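Local coordinates for protein catalase (Bacillus pumilus, PDB 4QOL) that breaks down hydrogen peroxide to water and oxygen at a heme as a catalase, and also admits phenolic substrates for peroxidase-like oxidation, at residues A[454-457]-A[458-462]; A[158-161]-A[162-165]; A[425-428]-A[429-432]; A[144-147]-A[148-152]. All blocks are in the same frame, centred on the assembly; numbering follows the deposited sequence.

How the interactions relate
Interaction 4 comes first in the chain, along nearly all of helix 143-150 and just past its end. Interaction 2 follows at the start of helix 161-169, then interaction 3 at the end of helix 423-431 and interaction 1 within helix 453-466. All four are local, so none closes a long loop, and they run in series without nesting or crossing. In space interactions 4, 2 and 1 adjoin in turn. Gln159, before helix 161-169, and Arg163, in its first turn, bond to Leu150 O and His148 O at the end of helix 143-150. Interaction 1 packs on interaction 2 through Trp165, joining the C-terminal helices to helix 161-169. Interaction 3 stands apart.

Interaction 1: residues A[454-457]-A[458-462]; sequences KTKL and LAICN
Lys454 with Leu458, Thr455 with Ala459, Lys456 with Ile460 and Leu457 with Cys461 are i to i+4 neighbours inside helix 453-466, part of the C-terminal helical region of this catalase. Four successive backbone bonds carry the contact, among them Ala459 N to Thr455 O at 2.9 Å and Cys461 N to Leu457 O at 2.9 Å. The bond from Ile460 N to Lys456 O is the straightest, with an N-H...O angle of 168°.

Side chains add apolar cover to this ladder. Ile460 holds CG1 beside its own backbone N (chi1 -70°), which lays that branch along the preceding turn, CG1 at 3.4 Å from Lys456 O. Its terminal CD1 stays close to the same oxygen and comes 4.5 Å from Lys456 CG. The methyl of Ala459 rests against this carbonyl too, CB to Lys456 O being 3.5 Å. Leu457 turns CG anti to its backbone N (chi1 -176°) and leans CD1 toward the sulfur of Cys461, 4.2 Å from SG, a loose apolar touch.

Beyond the helix, Ile460 packs on Leu474 and Leu478 of helix 468-478, while Thr455 and Ala459 face Thr169 of helix 161-169. Thr455 OG1 bonds to Arg388 of the second subunit, and Lys456 NZ pairs with Glu453. The chemistry thus divides the work: main-chain bonds use the carbonyls, Ile460 and Ala459 pack by Lys456 O and against neighbouring helices, and the polar ends of Thr455 and Lys456 find partners elsewhere.

Interaction 2: residues A[158-161]-A[162-165]; sequences IQDP and DRYW. With ACT (acetate ion), chain J.
The backbone turns from the extended Asp160 into helix 161-169, with Arg163 N bonded to Asp160 O at 2.9 Å and Trp165 N to Pro161 O at 2.9 Å. Asp160 caps this start: its OD1 takes the N-H of Asp162 at 3.0 Å, the donor coming from above the carboxylate plane. One water donates a hydrogen bond to each carboxylate, to Asp160 OD2 at 2.6 Å and to Asp162 OD2. Asp162 OD1 is salt-bridged to Arg388 of the second subunit. A further water links Asp160 N to Arg163 NH2, which also reaches His148 O; NH1 bonds to His381 O of the second subunit.

Pro161 lays its CA over one face of the Tyr164 ring, 3.7 Å from the centroid, a CH-pi contact, while its CB meets Trp165 CD1 at 3.8 Å. Tyr164 CG sits between backbone N and carbonyl carbon (chi1 57°), which folds the ring back over the first turn. Gln159 crosses Tyr164 at about a right angle, CD 3.7 Å from Tyr164 CE2, and its NE2 serves both Leu150 O and an acetate ion, probably from the crystallisation liquor. With an alanine replacing Tyr164, Pro161 would probably lose its ring face and Asp447 its phenol partner. The arrangement is that of a helix N-terminus, with an aspartate N-cap and a proline opening the first turn.

Interaction 3: residues A[425-428]-A[429-432]; sequences AGEK and YRSY
Ala425 takes the N-H of Tyr429 on its carbonyl, Tyr429 N to Ala425 O 2.9 Å, an ordinary step of helix 423-431. Tyr429 itself looks elsewhere, its ring stacked with Tyr470 and its hydroxyl bonded to Asp469.

Gly426 accepts from Arg430 N at 3.0 Å and is then overlaid by that residue's own head group. Bent at chi3 (-69°), the Arg430 chain folds back until Gly426 O lies 3.3 Å from the guanidinium plane, over its centre. With no side chain, Gly426 lets Arg430 NH1 come close; NH1 is salt-bridged to Asp467.

Glu427 gives its carbonyl to a weak bond from Ser431 N, 3.1 Å, while its CG lies 3.8 Å from Arg430 NH2. The carboxylate and guanidinium planes stand nearly perpendicular, 83° apart, and their charged atoms are not in contact.

Here the helix is coming to its end, and the bonds grow frayed: weak, bent bonds follow the straighter ones, and Tyr432 has left helical geometry. In this last turn of a helix in the C-terminal region, the carbonyl of Lys428 gathers the loose ends. It receives Ser431 N and Tyr432 N weakly, and Ser431 OG at 2.7 Å, in the carbonyl plane on a lone pair. With chi1 at 80°, Ser431 holds OG over the preceding turn for this.

Lys428 O also lies over one face of the Tyr432 ring. The Lys428 side chain crosses beside the phenol end, CE 3.4 Å from Tyr432 OH, which bonds to Thr179 O. NZ reaches a water at 2.9 Å that donates to Ser431 OG; Lys428 also forms a cation-pi pair with Trp180.

Interaction 4: residues A[144-147]-A[148-152]; sequences PDMV and HSLKP
His148 sits a turn beyond Pro144 in helix 143-150, its N bonded to Pro144 O at 2.9 Å. Because CG stays beside the backbone N (chi1 -74°), the imidazole folds back on the previous turn and sets one face over the same oxygen, CG only 3.0 Å from Pro144 O. Its nitrogens belong to the tetramer: NE2 bonds to Glu49 of the third subunit and ND1 to Asn383 O of the second. A leucine in its place would probably leave Glu49 and Asn383 without these partners and weaken the tie among three subunits.

Ser149 N bonds to Asp145 O. Its hydroxyl, held over the last turn, donates to Met146 O at 2.8 Å.

Leu150 N bonds to that same carbonyl of Met146, at 3.2 Å and in its plane, so one buried oxygen satisfies two donors; a weak second bond goes from Leu150 N to Val147 O. Across this turn Leu150 CD1 touches Met146 CE at 3.9 Å, the two chains crossing obliquely.

Lys151 closes the set. Its N meets Val147 O at 2.8 Å, nearly along the C=O axis. A bend at chi2 (-87°) lays its aliphatic part alongside Val147, Lys151 CG 3.6 Å from Val147 CG1, and sends NZ to Ile99 O and Val55 O.

Lys151 is also the first residue to leave helical geometry, with Pro152 after it: this is a helix C-terminus with a serine hydroxyl bonded back to the carbonyl three residues earlier. The helix starts near a bound heme, about 6 Å from the side chain of Pro144, and is flanked along its length by the second and third subunits of the catalase tetramer.

Interaction 1: residues A[454-457]-A[458-462]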
loop_
_atom_site.group_PDB
_atom_site.type_symbol
_atom_site.label_atom_id
_atom_site.label_comp_id
_atom_site.label_asym_id
_atom_site.label_seq_id
_atom_site.Cartn_x
_atom_site.Cartn_y
_atom_site.Cartn_z
ATOM N N LYS A 454 -27.717 -3.078 -34.842
ATOM C CA LYS A 454 -28.776 -2.575 -33.985
ATOM C C LYS A 454 -28.295 -1.332 -33.200
ATOM O O LYS A 454 -29.011 -0.393 -32.984
ATOM C CB LYS A 454 -29.233 -3.673 -33.011
ATOM C CG LYS A 454 -30.603 -3.521 -32.351
ATOM C CD LYS A 454 -30.902 -4.707 -31.429
ATOM C CE LYS A 454 -29.643 -5.088 -30.641
ATOM N NZ LYS A 454 -29.762 -6.200 -29.661
ATOM N N THR A 455 -27.071 -1.394 -32.681
ATOM C CA THR A 455 -26.509 -0.242 -31.973
ATOM C C THR A 455 -26.338 0.973 -32.899
ATOM O O THR A 455 -26.655 2.094 -32.518
ATOM C CB THR A 455 -25.185 -0.571 -31.314
ATOM O OG1 THR A 455 -25.444 -1.513 -30.271
ATOM C CG2 THR A 455 -24.497 0.669 -30.767
ATOM N N LYS A 456 -25.844 0.701 -34.070
ATOM C CA LYS A 456 -25.641 1.741 -35.091
ATOM C C LYS A 456 -26.964 2.423 -35.449
ATOM O O LYS A 456 -27.037 3.650 -35.525
ATOM C CB LYS A 456 -25.046 1.093 -36.339
ATOM C CG LYS A 456 -24.595 2.078 -37.401
ATOM C CD LYS A 456 -24.267 1.323 -38.713
ATOM C CE LYS A 456 -23.158 0.342 -38.533
ATOM N NZ LYS A 456 -22.840 -0.315 -39.820
ATOM N N LEU A 457 -28.010 1.627 -35.618
ATOM C CA LEU A 457 -29.383 2.173 -35.843
ATOM C C LEU A 457 -29.819 3.043 -34.674
ATOM O O LEU A 457 -30.383 4.103 -34.864
ATOM C CB LEU A 457 -30.401 1.045 -36.079
ATOM C CG LEU A 457 -31.829 1.371 -36.410
ATOM C CD1 LEU A 457 -31.855 2.282 -37.646
ATOM C CD2 LEU A 457 -32.652 0.100 -36.644
ATOM N N LEU A 458 -29.621 2.552 -33.441
ATOM C CA LEU A 458 -30.100 3.317 -32.276
ATOM C C LEU A 458 -29.336 4.635 -32.196
ATOM O O LEU A 458 -29.899 5.648 -31.921
ATOM C CB LEU A 458 -29.945 2.426 -31.001
ATOM C CG LEU A 458 -30.456 3.107 -29.711
ATOM C CD1 LEU A 458 -31.952 3.521 -29.776
ATOM C CD2 LEU A 458 -30.232 2.186 -28.500
ATOM N N ALA A 459 -28.038 4.635 -32.528
ATOM C CA ALA A 459 -27.283 5.891 -32.560
ATOM C C ALA A 459 -27.837 6.884 -33.561
ATOM O O ALA A 459 -28.085 8.065 -33.237
ATOM C CB ALA A 459 -25.816 5.617 -32.882
ATOM N N ILE A 460 -28.105 6.383 -34.760
ATOM C CA ILE A 460 -28.743 7.205 -35.790
ATOM C C ILE A 460 -30.066 7.804 -35.335
ATOM O O ILE A 460 -30.331 8.973 -35.502
ATOM C CB ILE A 460 -28.951 6.373 -37.090
ATOM C CG1 ILE A 460 -27.618 6.113 -37.735
ATOM C CG2 ILE A 460 -29.872 7.096 -38.052
ATOM C CD1 ILE A 460 -27.687 4.998 -38.730
ATOM N N CYS A 461 -30.902 6.965 -34.730
ATOM C CA CYS A 461 -32.180 7.416 -34.217
ATOM C C CYS A 461 -32.044 8.469 -33.140
ATOM O O CYS A 461 -32.838 9.413 -33.083
ATOM C CB CYS A 461 -32.993 6.218 -33.733
ATOM S SG CYS A 461 -33.516 5.204 -35.206
ATOM N N ASN A 462 -31.047 8.328 -32.256
ATOM C CA ASN A 462 -30.874 9.375 -31.252
ATOM C C ASN A 462 -30.511 10.714 -31.884
ATOM O O ASN A 462 -30.996 11.746 -31.456
ATOM C CB ASN A 462 -29.788 8.950 -30.205
ATOM C CG ASN A 462 -30.245 7.835 -29.269
ATOM O OD1 ASN A 462 -31.404 7.652 -29.032
ATOM N ND2 ASN A 462 -29.292 7.159 -28.660
#

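Interaction 2: residues A[158-161]-A[162-165]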
loop_
_atom_site.group_PDB
_atom_site.type_symbol
_atom_site.label_atom_id
_atom_site.label_comp_id
_atom_site.label_asym_id
_atom_site.label_seq_id
_atom_site.Cartn_x
_atom_site.Cartn_y
_atom_site.Cartn_z
ATOM N N ILE A 158 -7.636 -3.034 -26.210
ATOM C CA ILE A 158 -7.815 -2.050 -27.300
ATOM C C ILE A 158 -9.193 -1.422 -27.194
ATOM O O ILE A 158 -10.165 -2.110 -26.943
ATOM C CB ILE A 158 -7.631 -2.715 -28.700
ATOM C CG1 ILE A 158 -6.230 -3.320 -28.722
ATOM C CG2 ILE A 158 -7.758 -1.670 -29.825
ATOM C CD1 ILE A 158 -5.823 -3.875 -30.069
ATOM N N GLN A 159 -9.260 -0.120 -27.340
ATOM C CA GLN A 159 -10.570 0.573 -27.292
ATOM C C GLN A 159 -11.441 0.100 -28.436
ATOM O O GLN A 159 -10.944 -0.138 -29.557
ATOM C CB GLN A 159 -10.410 2.063 -27.360
ATOM C CG GLN A 159 -11.710 2.825 -27.254
ATOM C CD GLN A 159 -11.506 4.305 -27.372
ATOM O OE1 GLN A 159 -10.962 4.819 -28.372
ATOM N NE2 GLN A 159 -11.882 5.025 -26.341
ATOM N N ASP A 160 -12.726 -0.096 -28.149
ATOM C CA ASP A 160 -13.661 -0.682 -29.111
ATOM C C ASP A 160 -14.901 0.171 -29.176
ATOM O O ASP A 160 -15.702 0.177 -28.221
ATOM C CB ASP A 160 -13.992 -2.149 -28.723
ATOM C CG ASP A 160 -14.876 -2.846 -29.770
ATOM O OD1 ASP A 160 -15.300 -2.188 -30.789
ATOM O OD2 ASP A 160 -15.167 -4.080 -29.586
ATOM N N PRO A 161 -15.083 0.943 -30.270
ATOM C CA PRO A 161 -16.340 1.703 -30.428
ATOM C C PRO A 161 -17.611 0.904 -30.283
ATOM O O PRO A 161 -18.629 1.453 -29.875
ATOM C CB PRO A 161 -16.234 2.287 -31.852
ATOM C CG PRO A 161 -14.741 2.194 -32.192
ATOM C CD PRO A 161 -14.215 1.024 -31.473
ATOM N N ASP A 162 -17.629 -0.362 -30.635
ATOM C CA ASP A 162 -18.833 -1.130 -30.426
ATOM C C ASP A 162 -19.233 -1.191 -28.938
ATOM O O ASP A 162 -20.455 -1.225 -28.607
ATOM C CB ASP A 162 -18.599 -2.547 -30.950
ATOM C CG ASP A 162 -19.831 -3.375 -30.946
ATOM O OD1 ASP A 162 -20.885 -2.966 -31.481
ATOM O OD2 ASP A 162 -19.806 -4.423 -30.273
ATOM N N ARG A 163 -18.249 -1.115 -28.028
ATOM C CA ARG A 163 -18.540 -1.163 -26.599
ATOM C C ARG A 163 -19.086 0.178 -26.094
ATOM O O ARG A 163 -20.129 0.243 -25.402
ATOM C CB ARG A 163 -17.271 -1.557 -25.834
ATOM C CG ARG A 163 -16.814 -2.977 -26.176
ATOM C CD ARG A 163 -15.497 -3.325 -25.549
ATOM N NE ARG A 163 -15.687 -3.705 -24.134
ATOM C CZ ARG A 163 -15.579 -2.856 -23.090
ATOM N NH1 ARG A 163 -15.911 -3.302 -21.911
ATOM N NH2 ARG A 163 -15.109 -1.622 -23.245
ATOM N N TYR A 164 -18.416 1.299 -26.413
ATOM C CA TYR A 164 -18.900 2.568 -25.858
ATOM C C TYR A 164 -20.120 3.055 -26.580
ATOM O O TYR A 164 -21.006 3.703 -25.953
ATOM C CB TYR A 164 -17.824 3.656 -25.808
ATOM C CG TYR A 164 -17.086 4.093 -27.029
ATOM C CD1 TYR A 164 -17.634 4.980 -27.903
ATOM C CD2 TYR A 164 -15.778 3.664 -27.283
ATOM C CE1 TYR A 164 -16.936 5.444 -29.009
ATOM C CE2 TYR A 164 -15.051 4.162 -28.320
ATOM C CZ TYR A 164 -15.636 5.031 -29.209
ATOM O OH TYR A 164 -14.899 5.528 -30.301
ATOM N N TRP A 165 -20.246 2.720 -27.881
ATOM C CA TRP A 165 -21.520 3.040 -28.512
ATOM C C TRP A 165 -22.704 2.232 -27.968
ATOM O O TRP A 165 -23.806 2.787 -27.889
ATOM C CB TRP A 165 -21.430 2.926 -30.052
ATOM C CG TRP A 165 -20.735 4.108 -30.671
ATOM C CD1 TRP A 165 -19.475 4.145 -31.198
ATOM C CD2 TRP A 165 -21.254 5.414 -30.811
ATOM N NE1 TRP A 165 -19.188 5.405 -31.668
ATOM C CE2 TRP A 165 -20.280 6.195 -31.425
ATOM C CE3 TRP A 165 -22.513 6.014 -30.519
ATOM C CZ2 TRP A 165 -20.462 7.563 -31.678
ATOM C CZ3 TRP A 165 -22.711 7.333 -30.834
ATOM C CH2 TRP A 165 -21.681 8.120 -31.368
HETATM C C ACT J . -13.213 8.775 -26.454
HETATM O O ACT J . -13.199 9.873 -25.874
HETATM O OXT ACT J . -12.388 7.867 -26.113
HETATM C CH3 ACT J . -14.259 8.607 -27.537
HETATM O O HOH W 1 -13.808 0.116 -25.390
HETATM O O HOH W 2 -17.421 -5.375 -29.113
#

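Interaction 3: residues A[425-428]-A[429-432]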
loop_
_atom_site.group_PDB
_atom_site.type_symbol
_atom_site.label_atom_id
_atom_site.label_comp_id
_atom_site.label_asym_id
_atom_site.label_seq_id
_atom_site.Cartn_x
_atom_site.Cartn_y
_atom_site.Cartn_z
ATOM N N ALA A 425 -28.880 19.064 -28.208
ATOM C CA ALA A 425 -28.043 18.412 -29.230
ATOM C C ALA A 425 -28.449 18.934 -30.612
ATOM O O ALA A 425 -27.584 19.174 -31.438
ATOM C CB ALA A 425 -28.180 16.925 -29.178
ATOM N N GLY A 426 -29.733 19.074 -30.829
ATOM C CA GLY A 426 -30.224 19.612 -32.113
ATOM C C GLY A 426 -29.794 21.070 -32.260
ATOM O O GLY A 426 -29.439 21.508 -33.365
ATOM N N GLU A 427 -29.881 21.854 -31.175
ATOM C CA GLU A 427 -29.465 23.248 -31.243
ATOM C C GLU A 427 -28.007 23.395 -31.533
ATOM O O GLU A 427 -27.604 24.238 -32.344
ATOM C CB GLU A 427 -29.856 23.990 -29.926
ATOM C CG GLU A 427 -31.355 24.042 -29.691
ATOM C CD GLU A 427 -31.772 24.550 -28.323
ATOM O OE1 GLU A 427 -32.921 25.081 -28.226
ATOM O OE2 GLU A 427 -31.051 24.374 -27.285
ATOM N N LYS A 428 -27.185 22.502 -30.949
ATOM C CA LYS A 428 -25.755 22.510 -31.231
ATOM C C LYS A 428 -25.495 22.150 -32.669
ATOM O O LYS A 428 -24.749 22.874 -33.359
ATOM C CB LYS A 428 -24.990 21.566 -30.290
ATOM C CG LYS A 428 -23.481 21.630 -30.456
ATOM C CD LYS A 428 -22.882 22.985 -30.157
ATOM C CE LYS A 428 -21.354 22.929 -30.372
ATOM N NZ LYS A 428 -20.759 24.269 -30.166
ATOM N N TYR A 429 -26.139 21.091 -33.143
ATOM C CA TYR A 429 -25.987 20.677 -34.550
ATOM C C TYR A 429 -26.263 21.849 -35.495
ATOM O O TYR A 429 -25.498 22.186 -36.395
ATOM C CB TYR A 429 -26.961 19.532 -34.887
ATOM C CG TYR A 429 -26.908 19.144 -36.372
ATOM C CD1 TYR A 429 -25.837 18.409 -36.854
ATOM C CD2 TYR A 429 -27.902 19.510 -37.261
ATOM C CE1 TYR A 429 -25.734 18.028 -38.205
ATOM C CE2 TYR A 429 -27.814 19.140 -38.599
ATOM C CZ TYR A 429 -26.746 18.398 -39.057
ATOM O OH TYR A 429 -26.676 17.990 -40.434
ATOM N N ARG A 430 -27.395 22.497 -35.259
ATOM C CA ARG A 430 -27.796 23.577 -36.150
ATOM C C ARG A 430 -26.899 24.781 -36.070
ATOM O O ARG A 430 -26.860 25.559 -37.019
ATOM C CB ARG A 430 -29.235 23.961 -35.920
ATOM C CG ARG A 430 -30.189 22.896 -36.372
ATOM C CD ARG A 430 -31.641 23.342 -36.231
ATOM N NE ARG A 430 -32.059 23.471 -34.833
ATOM C CZ ARG A 430 -32.590 22.505 -34.084
ATOM N NH1 ARG A 430 -32.746 21.244 -34.517
ATOM N NH2 ARG A 430 -33.006 22.813 -32.880
ATOM N N SER A 431 -26.182 24.955 -34.967
ATOM C CA SER A 431 -25.234 26.074 -34.798
ATOM C C SER A 431 -23.911 25.871 -35.541
ATOM O O SER A 431 -23.133 26.826 -35.716
ATOM C CB SER A 431 -24.988 26.340 -33.306
ATOM O OG SER A 431 -24.037 25.415 -32.749
ATOM N N TYR A 432 -23.658 24.646 -36.013
ATOM C CA TYR A 432 -22.460 24.370 -36.747
ATOM C C TYR A 432 -22.567 24.998 -38.160
ATOM O O TYR A 432 -23.610 24.932 -38.783
ATOM C CB TYR A 432 -22.224 22.844 -36.896
ATOM C CG TYR A 432 -21.660 22.126 -35.651
ATOM C CD1 TYR A 432 -20.664 22.708 -34.876
ATOM C CD2 TYR A 432 -22.206 20.932 -35.218
ATOM C CE1 TYR A 432 -20.194 22.086 -33.722
ATOM C CE2 TYR A 432 -21.749 20.280 -34.057
ATOM C CZ TYR A 432 -20.746 20.872 -33.305
ATOM O OH TYR A 432 -20.279 20.225 -32.147
HETATM O O HOH W 3 -21.335 25.790 -32.508
#

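Interaction 4: residues A[144-147]-A[148-152]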
loop_
_atom_site.group_PDB
_atom_site.type_symbol
_atom_site.label_atom_id
_atom_site.label_comp_id
_atom_site.label_asym_id
_atom_site.label_seq_id
_atom_site.Cartn_x
_atom_site.Cartn_y
_atom_site.Cartn_z
ATOM N N PRO A 144 -18.595 4.609 -13.489
ATOM C CA PRO A 144 -17.706 3.472 -13.763
ATOM C C PRO A 144 -18.145 2.690 -15.033
ATOM O O PRO A 144 -17.335 2.184 -15.772
ATOM C CB PRO A 144 -17.888 2.589 -12.522
ATOM C CG PRO A 144 -18.204 3.639 -11.399
ATOM C CD PRO A 144 -19.085 4.582 -12.097
ATOM N N ASP A 145 -19.459 2.655 -15.265
ATOM C CA ASP A 145 -19.996 2.014 -16.442
ATOM C C ASP A 145 -19.558 2.782 -17.723
ATOM O O ASP A 145 -19.084 2.138 -18.719
ATOM C CB ASP A 145 -21.535 1.987 -16.414
ATOM C CG ASP A 145 -22.079 1.135 -15.269
ATOM O OD1 ASP A 145 -21.698 -0.052 -15.211
ATOM O OD2 ASP A 145 -22.780 1.768 -14.406
ATOM N N MET A 146 -19.742 4.104 -17.714
ATOM C CA MET A 146 -19.320 4.941 -18.834
ATOM C C MET A 146 -17.836 4.739 -19.141
ATOM O O MET A 146 -17.441 4.434 -20.294
ATOM C CB MET A 146 -19.629 6.383 -18.558
ATOM C CG MET A 146 -19.366 7.293 -19.729
ATOM S SD MET A 146 -19.149 9.006 -19.151
ATOM C CE MET A 146 -17.394 9.080 -18.993
ATOM N N VAL A 147 -17.036 4.894 -18.106
ATOM C CA VAL A 147 -15.602 4.731 -18.233
ATOM C C VAL A 147 -15.206 3.323 -18.774
ATOM O O VAL A 147 -14.383 3.199 -19.678
ATOM C CB VAL A 147 -14.885 5.070 -16.971
ATOM C CG1 VAL A 147 -13.406 4.765 -17.095
ATOM C CG2 VAL A 147 -15.061 6.569 -16.699
ATOM N N HIS A 148 -15.773 2.284 -18.162
ATOM C CA HIS A 148 -15.444 0.937 -18.596
ATOM C C HIS A 148 -15.823 0.718 -20.078
ATOM O O HIS A 148 -15.096 -0.043 -20.777
ATOM C CB HIS A 148 -16.165 -0.080 -17.739
ATOM C CG HIS A 148 -15.618 -0.255 -16.347
ATOM N ND1 HIS A 148 -16.122 -1.182 -15.486
ATOM C CD2 HIS A 148 -14.641 0.400 -15.669
ATOM C CE1 HIS A 148 -15.421 -1.159 -14.358
ATOM N NE2 HIS A 148 -14.522 -0.217 -14.459
ATOM N N SER A 149 -16.920 1.343 -20.550
ATOM C CA SER A 149 -17.303 1.173 -21.989
ATOM C C SER A 149 -16.328 1.851 -22.924
ATOM O O SER A 149 -16.059 1.350 -24.001
ATOM C CB SER A 149 -18.744 1.670 -22.217
ATOM O OG SER A 149 -18.784 3.067 -22.388
ATOM N N LEU A 150 -15.703 2.942 -22.476
ATOM C CA LEU A 150 -14.800 3.785 -23.279
ATOM C C LEU A 150 -13.382 3.286 -23.247
ATOM O O LEU A 150 -12.623 3.383 -24.225
ATOM C CB LEU A 150 -14.799 5.214 -22.795
ATOM C CG LEU A 150 -16.065 6.002 -23.190
ATOM C CD1 LEU A 150 -16.263 7.201 -22.221
ATOM C CD2 LEU A 150 -15.976 6.509 -24.606
ATOM N N LYS A 151 -13.012 2.714 -22.110
ATOM C CA LYS A 151 -11.688 2.196 -21.888
ATOM C C LYS A 151 -11.424 1.020 -22.785
ATOM O O LYS A 151 -12.326 0.273 -23.219
ATOM C CB LYS A 151 -11.490 1.727 -20.432
ATOM C CG LYS A 151 -11.310 2.860 -19.367
ATOM C CD LYS A 151 -9.901 3.285 -19.215
ATOM C CE LYS A 151 -9.697 4.454 -18.279
ATOM N NZ LYS A 151 -8.225 4.663 -18.023
ATOM N N PRO A 152 -10.134 0.766 -23.055
ATOM C CA PRO A 152 -9.776 -0.466 -23.725
ATOM C C PRO A 152 -10.544 -1.693 -23.204
ATOM O O PRO A 152 -10.702 -1.859 -22.008
ATOM C CB PRO A 152 -8.251 -0.549 -23.487
ATOM C CG PRO A 152 -7.847 0.921 -23.551
ATOM C CD PRO A 152 -8.973 1.617 -22.792
#